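Thiol-activated cytolysin (Desulfobulbus propionicus, PDB 6NAL) probably forms pores in target membranes, as a bacterial toxin of the cholesterol-dependent cytolysin family. Local coordinates at residues A[5-10]-A[207-212]; A[12-17]-A[226-231]; A[93-98]-A[114-119]. All coordinates share one frame; numbering follows the deposited sequence.

Overall arrangement
From the N terminus the chain starts with helix 2-12, and contact 1 pins residues 5-10 of it to residues 207-212, which hold a short 3-10 turn, closing a loop of nearly two hundred residues. Where the helix ends, 12-17 meets 226-231 in contact 2, so the two closures cross along the chain, with centres 14 Å apart. Contact 3, between 93-98 and 114-119, is a short closure nested inside both loops. It touches contact 1 directly, where Asp96 N probably bonds to Ile211 O, and stays about 8 Å, nearest atoms, from contact 2. Together they tie the N-terminal helix, the connection from strand 187-202 to strand 232-250, and the hairpin 98-103/110-114 at one end of the molecule.

Contact 1: A[5-10]-A[207-212]; sequences ALINDK and KPADIF
The flat carboxamide of Asn8 is sandwiched between Lys207 and Ala209. Lys207 CD lies almost straight over one face, 3.2 Å from Asn8 CG, while Ala209 CB comes up beneath the opposite face, 3.3 Å from the same Asn8 CG and somewhat off its normal. The second flat group, the Phe212 ring, has CG2 of its own neighbour Ile211 over the centre of one face, and across the contact its CE2 meets Ile7 CG2 obliquely at 3.9 Å. The motif is an N-terminal helix laid on a 3-10 turn: residues 5-10 belong to helix 2-12, and 208-211 form the turn in the connection from strand 187-202 to helix 218-224. Through helix 218-224 the chain goes on to strand 232-250, the antiparallel partner of 187-202 in the bent sheet central to the cytolysin fold. Ile7 and Asn8 are consecutive on the helix and divide the work. In Ile7, CG2 stands anti to the backbone N, which sends this methyl rather than the longer CG1 branch to the turn, where it rests 4.0 Å from Ala209 CB as well as against the phenyl ring. Around them, Leu76, Val93, Leu221 and Leu341 pack against Phe212, and Arg4, one turn earlier on the helix, bonds to the carbonyl oxygen of Phe212. Asn8 handles the polar side. Pro208 has no N-H to give, so the first amide hydrogen of the turn is that of Ala209, and it goes to the asparagine. The bond from Ala209 N to Asn8 OD1 is 3.0 Å long and bent to 150° at the hydrogen, with the nitrogen tilted 23° from the carbonyl plane, towards the face that Ala209 CB occupies.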
# COMPACT_ATOMS: atom_id res chain seq x y z
N ALA A 5 40.03 -47.72 -14.55
CA ALA A 5 40.29 -47.77 -13.12
C ALA A 5 41.02 -46.53 -12.64
O ALA A 5 40.83 -46.12 -11.49
CB ALA A 5 41.08 -49.05 -12.80
N LEU A 6 41.84 -45.91 -13.49
CA LEU A 6 42.47 -44.64 -13.13
C LEU A 6 41.45 -43.50 -13.17
O LEU A 6 41.49 -42.59 -12.32
CB LEU A 6 43.63 -44.34 -14.09
CG LEU A 6 44.30 -42.96 -13.98
CD1 LEU A 6 44.94 -42.82 -12.60
CD2 LEU A 6 45.35 -42.68 -15.09
N ILE A 7 40.53 -43.53 -14.13
CA ILE A 7 39.51 -42.49 -14.21
C ILE A 7 38.59 -42.57 -13.01
O ILE A 7 38.26 -41.54 -12.41
CB ILE A 7 38.74 -42.60 -15.54
CG1 ILE A 7 39.68 -42.14 -16.66
CG2 ILE A 7 37.49 -41.75 -15.53
CD1 ILE A 7 39.20 -42.48 -18.05
N ASN A 8 38.19 -43.77 -12.59
CA ASN A 8 37.37 -43.89 -11.39
C ASN A 8 38.08 -43.30 -10.18
O ASN A 8 37.51 -42.48 -9.45
CB ASN A 8 37.00 -45.33 -11.15
CG ASN A 8 35.87 -45.76 -12.04
OD1 ASN A 8 34.97 -44.97 -12.35
ND2 ASN A 8 35.92 -47.02 -12.50
N ASP A 9 39.34 -43.66 -9.96
CA ASP A 9 40.00 -43.18 -8.76
C ASP A 9 40.16 -41.67 -8.80
O ASP A 9 39.85 -40.99 -7.82
CB ASP A 9 41.35 -43.87 -8.58
CG ASP A 9 41.23 -45.38 -8.65
OD1 ASP A 9 40.22 -45.95 -8.14
OD2 ASP A 9 42.14 -46.00 -9.25
N LYS A 10 40.60 -41.11 -9.93
CA LYS A 10 40.76 -39.66 -10.00
C LYS A 10 39.41 -38.94 -9.90
O LYS A 10 39.34 -37.81 -9.38
CB LYS A 10 41.51 -39.29 -11.28
CG LYS A 10 43.05 -39.56 -11.17
CD LYS A 10 43.85 -38.27 -11.29
CE LYS A 10 45.27 -38.45 -10.74
NZ LYS A 10 45.61 -37.42 -9.72
N LYS A 207 29.44 -47.52 -11.91
CA LYS A 207 30.77 -46.93 -11.83
C LYS A 207 30.94 -45.94 -12.98
O LYS A 207 30.74 -46.31 -14.14
CB LYS A 207 31.88 -48.01 -11.84
CG LYS A 207 32.54 -48.22 -10.43
CD LYS A 207 33.83 -47.39 -10.19
CE LYS A 207 34.46 -47.63 -8.80
NZ LYS A 207 33.80 -46.87 -7.67
N PRO A 208 31.29 -44.69 -12.70
CA PRO A 208 31.16 -43.65 -13.73
C PRO A 208 32.05 -43.85 -14.93
O PRO A 208 31.65 -43.50 -16.05
CB PRO A 208 31.55 -42.36 -12.97
CG PRO A 208 31.52 -42.72 -11.52
CD PRO A 208 31.83 -44.18 -11.44
N ALA A 209 33.26 -44.38 -14.73
CA ALA A 209 34.21 -44.54 -15.83
C ALA A 209 33.64 -45.38 -16.96
O ALA A 209 34.06 -45.24 -18.12
CB ALA A 209 35.50 -45.17 -15.31
N ASP A 210 32.66 -46.24 -16.66
CA ASP A 210 32.04 -47.07 -17.70
C ASP A 210 31.43 -46.27 -18.86
O ASP A 210 31.14 -46.85 -19.91
CB ASP A 210 30.92 -47.96 -17.11
CG ASP A 210 31.41 -48.92 -16.01
OD1 ASP A 210 32.57 -48.80 -15.54
OD2 ASP A 210 30.61 -49.81 -15.62
N ILE A 211 31.18 -44.97 -18.69
CA ILE A 211 30.73 -44.15 -19.80
C ILE A 211 31.81 -43.96 -20.85
O ILE A 211 31.49 -43.66 -22.02
CB ILE A 211 30.25 -42.78 -19.29
CG1 ILE A 211 29.58 -41.97 -20.40
CG2 ILE A 211 31.41 -41.94 -18.70
CD1 ILE A 211 28.12 -42.23 -20.55
N PHE A 212 33.08 -44.12 -20.49
CA PHE A 212 34.14 -43.88 -21.45
C PHE A 212 34.55 -45.17 -22.18
O PHE A 212 34.46 -46.28 -21.66
CB PHE A 212 35.33 -43.24 -20.75
CG PHE A 212 34.98 -41.95 -20.06
CD1 PHE A 212 34.69 -40.82 -20.80
CD2 PHE A 212 34.93 -41.87 -18.67
CE1 PHE A 212 34.37 -39.61 -20.17
CE2 PHE A 212 34.62 -40.68 -18.02
CZ PHE A 212 34.36 -39.54 -18.77

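Contact 2: A[12-17]-A[226-231]; sequences ASLQYN and ISEEHP
Glu228 reaches along the backbone of Leu14 and Gln15, and each of its atoms finds something there. CB lies 3.7 Å from Gln15 O. CG keeps that distance from the oxygen and gains an apolar neighbour: Leu14 CD1 sits 3.5 Å from Glu228 CG, the two side chains running antiparallel alongside one another. The chain runs on extended, and CD lies 3.3 Å from Gln15 O; at the tip Glu228 OE1 stands 3.1 Å from Gln15 O. Both of these are acceptors, so this approach is not a bond and would be expected to cost some electrostatic energy. The other oxygen, OE2, lies nearer the Gln15 backbone N, with the glutamine amide alongside, its plane 63° from that of the carboxylate. Glu228 occupies the second position of a type I beta turn, Ser227 to His230, in the link that leads from helix 218-224 into the long strand 232-250. Just past the turn, Pro231 makes a CH-pi contact: its CB hangs over one face of the Tyr16 ring, 3.9 Å from the ring centroid and 26° off the normal, displaced towards CE2. Tyr16 holds CG between its backbone N and carbonyl carbon (chi1 63°), which folds the ring over towards the proline. The tyrosine also meets the ring of Phe340, and Lys342 NZ bonds to Leu14 O. The same Pro231 CB is approached by Leu14 CD2, at 4.2 Å.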
# COMPACT_ATOMS: atom_id res chain seq x y z
N ALA A 12 36.56 -40.12 -8.17
CA ALA A 12 36.16 -40.23 -6.77
C ALA A 12 36.99 -39.32 -5.87
O ALA A 12 36.47 -38.80 -4.87
CB ALA A 12 36.28 -41.68 -6.30
N SER A 13 38.24 -39.09 -6.21
CA SER A 13 39.07 -38.23 -5.39
C SER A 13 38.94 -36.76 -5.78
O SER A 13 39.64 -35.91 -5.22
CB SER A 13 40.54 -38.68 -5.48
OG SER A 13 41.25 -37.90 -6.43
N LEU A 14 38.07 -36.43 -6.73
CA LEU A 14 37.91 -35.05 -7.17
C LEU A 14 36.94 -34.35 -6.22
O LEU A 14 35.72 -34.57 -6.28
CB LEU A 14 37.43 -35.02 -8.61
CG LEU A 14 37.56 -33.72 -9.38
CD1 LEU A 14 38.92 -33.46 -9.97
CD2 LEU A 14 36.48 -33.77 -10.49
N GLN A 15 37.49 -33.51 -5.35
CA GLN A 15 36.76 -32.89 -4.24
C GLN A 15 36.25 -31.53 -4.69
O GLN A 15 37.03 -30.67 -5.13
CB GLN A 15 37.63 -32.77 -2.99
CG GLN A 15 38.58 -33.94 -2.78
CD GLN A 15 39.92 -33.52 -2.20
OE1 GLN A 15 39.99 -32.80 -1.21
NE2 GLN A 15 41.01 -33.98 -2.83
N TYR A 16 34.93 -31.36 -4.66
CA TYR A 16 34.28 -30.12 -5.03
C TYR A 16 32.92 -30.15 -4.37
O TYR A 16 32.38 -31.22 -4.07
CB TYR A 16 34.15 -29.92 -6.56
CG TYR A 16 33.27 -30.96 -7.17
CD1 TYR A 16 31.88 -30.89 -7.09
CD2 TYR A 16 33.84 -32.06 -7.82
CE1 TYR A 16 31.10 -31.87 -7.62
CE2 TYR A 16 33.07 -33.05 -8.36
CZ TYR A 16 31.71 -32.96 -8.27
OH TYR A 16 30.96 -33.96 -8.84
N ASN A 17 32.37 -28.96 -4.16
CA ASN A 17 31.09 -28.81 -3.47
C ASN A 17 29.99 -28.69 -4.52
O ASN A 17 29.97 -27.70 -5.26
CB ASN A 17 31.13 -27.58 -2.57
CG ASN A 17 29.73 -27.14 -2.10
OD1 ASN A 17 29.47 -25.95 -1.99
ND2 ASN A 17 28.86 -28.09 -1.80
N ILE A 226 38.52 -30.86 -17.66
CA ILE A 226 38.07 -31.41 -16.38
C ILE A 226 39.09 -31.12 -15.28
O ILE A 226 40.31 -31.20 -15.49
CB ILE A 226 37.82 -32.92 -16.50
CG1 ILE A 226 36.70 -33.13 -17.51
CG2 ILE A 226 37.48 -33.50 -15.15
CD1 ILE A 226 35.37 -32.49 -17.09
N SER A 227 38.56 -30.82 -14.09
CA SER A 227 39.35 -30.40 -12.93
C SER A 227 38.35 -30.14 -11.80
O SER A 227 37.14 -30.20 -12.02
CB SER A 227 40.18 -29.14 -13.24
OG SER A 227 39.35 -27.99 -13.33
N GLU A 228 38.84 -29.79 -10.61
CA GLU A 228 37.94 -29.59 -9.48
C GLU A 228 37.03 -28.38 -9.67
O GLU A 228 35.92 -28.38 -9.16
CB GLU A 228 38.74 -29.43 -8.20
CG GLU A 228 39.51 -30.69 -7.87
CD GLU A 228 40.04 -30.68 -6.46
OE1 GLU A 228 39.91 -29.62 -5.80
OE2 GLU A 228 40.57 -31.73 -6.02
N GLU A 229 37.49 -27.35 -10.37
CA GLU A 229 36.63 -26.22 -10.68
C GLU A 229 35.67 -26.50 -11.84
O GLU A 229 34.70 -25.75 -12.03
CB GLU A 229 37.47 -24.98 -11.03
CG GLU A 229 38.37 -24.47 -9.90
CD GLU A 229 39.57 -25.40 -9.62
OE1 GLU A 229 39.86 -26.29 -10.46
OE2 GLU A 229 40.22 -25.22 -8.54
N HIS A 230 35.90 -27.55 -12.63
CA HIS A 230 35.03 -27.86 -13.77
C HIS A 230 34.79 -29.35 -13.83
O HIS A 230 35.25 -30.03 -14.75
CB HIS A 230 35.66 -27.29 -15.03
CG HIS A 230 35.86 -25.81 -14.95
ND1 HIS A 230 34.83 -24.91 -15.13
CD2 HIS A 230 36.95 -25.08 -14.65
CE1 HIS A 230 35.30 -23.68 -14.99
NE2 HIS A 230 36.59 -23.76 -14.70
N PRO A 231 34.11 -29.90 -12.84
CA PRO A 231 33.81 -31.35 -12.84
C PRO A 231 32.96 -31.74 -14.03
O PRO A 231 32.33 -30.86 -14.64
CB PRO A 231 33.04 -31.57 -11.53
CG PRO A 231 32.50 -30.20 -11.18
CD PRO A 231 33.50 -29.19 -11.71

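Contact 3: A[93-98]-A[114-119]; sequences VDKDRV and VVPTFA
Val98 and Val114 form the pair at the open end of a beta hairpin, strands 98-103 and 110-114, where the chain enters the hairpin at Val98 and leaves it at Val114. They are an antiparallel hydrogen-bonded pair: Val98 N reaches Val114 O at 2.9 Å, and Val114 N returns to Val98 O at 3.2 Å. The first of these comes from well above the carbonyl plane, 44° out of it, while Arg97 CA adds a CA-H...O contact to the same Val114 oxygen. Two residues further out, regular pairing fails because Pro116 has no N-H to offer. Its CD takes that place instead and presses to 3.0 Å from Asp96 O. The proline ring is also wedged against Val98, whose CG2 meets Pro116 CG at 3.5 Å, tighter than usual for two carbons, the side chains crossing at about a right angle. Lys95 adds a side-chain bond to the same proline. Its chain passes obliquely by the ring, bends at chi3 (-97°), and brings NZ to within 3.0 Å of Pro116 O, only 15° from the carbonyl plane. Tyr72 OH bonds to that oxygen too, so Pro116 O is gripped twice. Beyond it, Thr117 OG1 accepts from Asn120 N, a classical N-cap, and the whole is a hairpin strand ended by a proline and handed on through a capping threonine to helix 118-133.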
# COMPACT_ATOMS: atom_id res chain seq x y z
N VAL A 93 35.12 -36.67 -25.85
CA VAL A 93 35.93 -37.88 -25.77
C VAL A 93 35.11 -39.06 -26.29
O VAL A 93 33.90 -38.97 -26.52
CB VAL A 93 36.45 -38.15 -24.34
CG1 VAL A 93 37.51 -37.14 -23.96
CG2 VAL A 93 35.33 -38.13 -23.33
N ASP A 94 35.79 -40.18 -26.48
CA ASP A 94 35.12 -41.37 -26.99
C ASP A 94 34.41 -42.07 -25.85
O ASP A 94 34.93 -42.17 -24.74
CB ASP A 94 36.14 -42.30 -27.65
CG ASP A 94 36.81 -41.66 -28.85
OD1 ASP A 94 36.07 -41.05 -29.65
OD2 ASP A 94 38.06 -41.76 -28.99
N LYS A 95 33.22 -42.59 -26.15
CA LYS A 95 32.40 -43.16 -25.10
C LYS A 95 31.96 -44.58 -25.42
O LYS A 95 32.01 -45.02 -26.57
CB LYS A 95 31.17 -42.27 -24.86
CG LYS A 95 31.51 -40.88 -24.30
CD LYS A 95 30.28 -40.02 -24.21
CE LYS A 95 30.14 -39.11 -25.41
NZ LYS A 95 28.99 -38.20 -25.13
N ASP A 96 31.56 -45.29 -24.38
CA ASP A 96 30.94 -46.60 -24.49
C ASP A 96 29.42 -46.47 -24.40
O ASP A 96 28.88 -45.36 -24.29
CB ASP A 96 31.48 -47.55 -23.41
CG ASP A 96 31.49 -49.03 -23.85
OD1 ASP A 96 31.01 -49.37 -24.97
OD2 ASP A 96 31.98 -49.88 -23.07
N ARG A 97 28.72 -47.62 -24.40
CA ARG A 97 27.27 -47.67 -24.60
C ARG A 97 26.52 -47.26 -23.34
O ARG A 97 26.95 -47.50 -22.22
CB ARG A 97 26.83 -49.07 -25.03
CG ARG A 97 27.48 -49.62 -26.34
CD ARG A 97 26.64 -50.72 -27.06
NE ARG A 97 25.96 -51.68 -26.18
CZ ARG A 97 26.56 -52.48 -25.29
NH1 ARG A 97 27.88 -52.46 -25.14
NH2 ARG A 97 25.82 -53.31 -24.55
N VAL A 98 25.35 -46.67 -23.55
CA VAL A 98 24.49 -46.16 -22.48
C VAL A 98 23.05 -46.48 -22.81
O VAL A 98 22.63 -46.44 -23.97
CB VAL A 98 24.65 -44.63 -22.30
CG1 VAL A 98 23.48 -44.06 -21.50
CG2 VAL A 98 25.94 -44.30 -21.63
N VAL A 114 23.18 -47.46 -26.95
CA VAL A 114 24.11 -47.04 -27.99
C VAL A 114 25.19 -46.17 -27.36
O VAL A 114 25.06 -45.69 -26.22
CB VAL A 114 23.41 -46.29 -29.14
CG1 VAL A 114 22.75 -45.04 -28.63
CG2 VAL A 114 24.42 -45.95 -30.23
N VAL A 115 26.27 -45.96 -28.11
CA VAL A 115 27.28 -45.01 -27.66
C VAL A 115 26.71 -43.60 -27.75
O VAL A 115 26.27 -43.18 -28.83
CB VAL A 115 28.59 -45.14 -28.47
CG1 VAL A 115 29.10 -46.58 -28.38
CG2 VAL A 115 28.38 -44.72 -29.89
N PRO A 116 26.67 -42.83 -26.65
CA PRO A 116 25.98 -41.54 -26.69
C PRO A 116 26.65 -40.54 -27.59
O PRO A 116 27.58 -39.82 -27.20
CB PRO A 116 26.03 -41.05 -25.23
CG PRO A 116 26.39 -42.26 -24.41
CD PRO A 116 27.26 -43.09 -25.33
N THR A 117 26.18 -40.48 -28.82
CA THR A 117 26.56 -39.43 -29.76
C THR A 117 25.28 -38.82 -30.33
O THR A 117 24.20 -39.44 -30.31
CB THR A 117 27.44 -39.92 -30.88
OG1 THR A 117 26.61 -40.64 -31.80
CG2 THR A 117 28.55 -40.89 -30.29
N PHE A 118 25.36 -37.54 -30.65
CA PHE A 118 24.19 -36.85 -31.18
C PHE A 118 23.53 -37.64 -32.31
O PHE A 118 22.31 -37.82 -32.33
CB PHE A 118 24.59 -35.46 -31.65
CG PHE A 118 23.42 -34.61 -32.07
CD1 PHE A 118 22.30 -34.46 -31.24
CD2 PHE A 118 23.41 -33.97 -33.27
CE1 PHE A 118 21.20 -33.69 -31.62
CE2 PHE A 118 22.31 -33.21 -33.66
CZ PHE A 118 21.20 -33.08 -32.83
N ALA A 119 24.33 -38.11 -33.26
CA ALA A 119 23.74 -38.80 -34.41
C ALA A 119 23.12 -40.12 -33.98
O ALA A 119 22.06 -40.51 -34.47
CB ALA A 119 24.78 -38.99 -35.50